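Local structure of peptidoglycan N-acetylglucosamine deacetylase (Agathobacter rectalis, 5JMU) at residues Y23-D28 and T49-N54. The protein probably removes acetyl groups from N-acetylglucosamine of peptidoglycan, as a zinc-dependent deacetylase of the NodB family, this chain being its catalytic domain. Sequence-based numbering, arbitrary orientation.
Sequences YLTFDD and TFFVTN. With ZN (zinc ion), chain C.
Phe26 and Phe50 project from the same face of the sheet on neighbouring parallel strands, the first two of the NodB-type barrel, linked through helix 34-43 in a beta-alpha-beta unit. Nearly equal chi1 (-61° and -68°) and chi2 values leave the ring planes 25° apart, offset so far that they barely overlap. Phe50 CD1 lies 3.7 Å from Phe26 CB, Phe50 CE1 3.8 Å from Phe26 CD2, and Leu37 packs on both; apolar aromatic rings suit this layer under the helix. Backbone hydrogen bonds join the strands, from Thr49 N to Leu24 O through Phe26 N to Thr49 O (2.9 Å) and Phe51 N to Phe26 O, ending with Asp28 N on Phe51 O. On the face of Thr25, Asp27, Thr49 and Phe51, buried polar ends find partners: Thr25 OG1 in Val183 O and Arg115, Thr49 OG1 in Leu213 N, Asp27 OD1 in a salt bridge with Arg115. The Phe51 ring presents its edge to Thr25 CB, 3.8 Å from Phe51 CE2, and Asp27 OD1 rests 3.3 Å from Phe51 CB. Thr53 OG1 donates to Asp28 O from above the carbonyl plane, which probably helps place that residue. Two adjacent carboxylates thus serve successive shells: Asp28 OD1 binds the zinc ion at 2.1 Å with His76 and His80, while Asp27 OD2, 4.1 Å from the zinc, accepts a hydrogen bond from a zinc-bound water.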
loop_
_atom_site.group_PDB
_atom_site.type_symbol
_atom_site.label_atom_id
_atom_site.label_comp_id
_atom_site.label_asym_id
_atom_site.label_seq_id
_atom_site.Cartn_x
_atom_site.Cartn_y
_atom_site.Cartn_z
ATOM N N TYR A 23 7.384 -7.423 -1.097
ATOM C CA TYR A 23 6.841 -6.393 -0.221
ATOM C C TYR A 23 5.351 -6.674 -0.155
ATOM O O TYR A 23 4.629 -6.369 -1.121
ATOM C CB TYR A 23 7.097 -4.988 -0.772
ATOM C CG TYR A 23 8.568 -4.594 -0.922
ATOM C CD1 TYR A 23 9.299 -4.080 0.143
ATOM C CD2 TYR A 23 9.187 -4.653 -2.181
ATOM C CE1 TYR A 23 10.629 -3.689 -0.033
ATOM C CE2 TYR A 23 10.524 -4.263 -2.364
ATOM C CZ TYR A 23 11.239 -3.778 -1.289
ATOM O OH TYR A 23 12.552 -3.393 -1.479
ATOM N N LEU A 24 4.869 -7.244 0.958
ATOM C CA LEU A 24 3.419 -7.370 1.140
ATOM C C LEU A 24 2.881 -5.992 1.517
ATOM O O LEU A 24 3.430 -5.310 2.416
ATOM C CB LEU A 24 3.074 -8.374 2.261
ATOM C CG LEU A 24 3.391 -9.823 1.970
ATOM C CD1 LEU A 24 3.112 -10.666 3.232
ATOM C CD2 LEU A 24 2.537 -10.288 0.816
ATOM N N THR A 25 1.844 -5.542 0.818
ATOM C CA THR A 25 1.244 -4.245 1.143
ATOM C C THR A 25 -0.250 -4.376 1.261
ATOM O O THR A 25 -0.884 -5.195 0.587
ATOM C CB THR A 25 1.580 -3.148 0.102
ATOM O OG1 THR A 25 0.826 -3.332 -1.126
ATOM C CG2 THR A 25 3.079 -3.180 -0.217
ATOM N N PHE A 26 -0.838 -3.535 2.103
ATOM C CA PHE A 26 -2.266 -3.628 2.437
ATOM C C PHE A 26 -2.919 -2.250 2.361
ATOM O O PHE A 26 -2.507 -1.325 3.110
ATOM C CB PHE A 26 -2.429 -4.220 3.854
ATOM C CG PHE A 26 -1.848 -5.619 3.964
ATOM C CD1 PHE A 26 -2.610 -6.727 3.558
ATOM C CD2 PHE A 26 -0.544 -5.809 4.420
ATOM C CE1 PHE A 26 -2.077 -8.036 3.584
ATOM C CE2 PHE A 26 0.016 -7.104 4.469
ATOM C CZ PHE A 26 -0.758 -8.219 4.040
ATOM N N ASP A 27 -3.976 -2.155 1.547
ATOM C CA ASP A 27 -4.715 -0.892 1.364
ATOM C C ASP A 27 -6.005 -0.907 2.092
ATOM O O ASP A 27 -6.607 -1.972 2.303
ATOM C CB ASP A 27 -5.121 -0.637 -0.112
ATOM C CG ASP A 27 -3.991 -0.113 -0.973
ATOM O OD1 ASP A 27 -2.828 -0.101 -0.540
ATOM O OD2 ASP A 27 -4.340 0.223 -2.131
ATOM N N ASP A 28 -6.445 0.300 2.417
ATOM C CA ASP A 28 -7.840 0.640 2.769
ATOM C C ASP A 28 -8.163 0.510 4.259
ATOM O O ASP A 28 -9.188 1.025 4.679
ATOM C CB ASP A 28 -8.876 -0.203 1.980
ATOM C CG ASP A 28 -9.101 0.281 0.567
ATOM O OD1 ASP A 28 -8.242 1.011 0.005
ATOM O OD2 ASP A 28 -10.069 -0.174 -0.048
ATOM N N THR A 49 3.696 -3.316 4.743
ATOM C CA THR A 49 3.455 -1.904 4.539
ATOM C C THR A 49 1.955 -1.694 4.503
ATOM O O THR A 49 1.266 -2.383 3.762
ATOM C CB THR A 49 4.073 -1.433 3.211
ATOM O OG1 THR A 49 5.466 -1.727 3.184
ATOM C CG2 THR A 49 3.877 0.067 3.041
ATOM N N PHE A 50 1.464 -0.722 5.277
ATOM C CA PHE A 50 0.030 -0.408 5.316
ATOM C C PHE A 50 -0.231 0.944 4.715
ATOM O O PHE A 50 0.320 1.947 5.190
ATOM C CB PHE A 50 -0.470 -0.457 6.764
ATOM C CG PHE A 50 -0.449 -1.851 7.313
ATOM C CD1 PHE A 50 -1.540 -2.708 7.157
ATOM C CD2 PHE A 50 0.713 -2.336 7.922
ATOM C CE1 PHE A 50 -1.502 -4.033 7.677
ATOM C CE2 PHE A 50 0.770 -3.659 8.407
ATOM C CZ PHE A 50 -0.353 -4.511 8.273
ATOM N N PHE A 51 -1.068 0.969 3.682
ATOM C CA PHE A 51 -1.484 2.236 3.060
ATOM C C PHE A 51 -2.864 2.554 3.616
ATOM O O PHE A 51 -3.863 1.955 3.193
ATOM C CB PHE A 51 -1.467 2.107 1.530
ATOM C CG PHE A 51 -0.079 1.974 0.976
ATOM C CD1 PHE A 51 0.684 3.111 0.762
ATOM C CD2 PHE A 51 0.454 0.738 0.688
ATOM C CE1 PHE A 51 1.971 3.026 0.217
ATOM C CE2 PHE A 51 1.752 0.626 0.155
ATOM C CZ PHE A 51 2.514 1.783 -0.097
ATOM N N VAL A 52 -2.911 3.488 4.578
ATOM C CA VAL A 52 -4.085 3.597 5.453
ATOM C C VAL A 52 -5.090 4.699 5.083
ATOM O O VAL A 52 -4.789 5.632 4.306
ATOM C CB VAL A 52 -3.626 3.776 6.938
ATOM C CG1 VAL A 52 -2.814 2.529 7.380
ATOM C CG2 VAL A 52 -2.799 5.033 7.122
ATOM N N THR A 53 -6.306 4.551 5.633
ATOM C CA THR A 53 -7.391 5.473 5.404
ATOM C C THR A 53 -8.014 5.774 6.748
ATOM O O THR A 53 -7.684 5.104 7.741
ATOM C CB THR A 53 -8.528 4.880 4.532
ATOM O OG1 THR A 53 -9.226 3.877 5.289
ATOM C CG2 THR A 53 -8.014 4.321 3.227
ATOM N N ASN A 54 -8.961 6.703 6.759
ATOM C CA ASN A 54 -9.768 6.904 7.943
ATOM C C ASN A 54 -11.219 6.478 7.711
ATOM O O ASN A 54 -12.163 7.054 8.279
ATOM C CB ASN A 54 -9.692 8.357 8.385
ATOM C CG ASN A 54 -10.071 8.519 9.839
ATOM O OD1 ASN A 54 -9.720 7.677 10.682
ATOM N ND2 ASN A 54 -10.779 9.563 10.131
HETATM ZN ZN ZN C . -8.066 1.826 -1.939
HETATM O O HOH W 1 5.980 -4.302 2.409
HETATM O O HOH W 2 -6.884 0.270 -2.584
HETATM O O HOH W 3 -9.655 0.589 -2.579
HETATM O O HOH W 4 -7.988 2.559 -3.981
#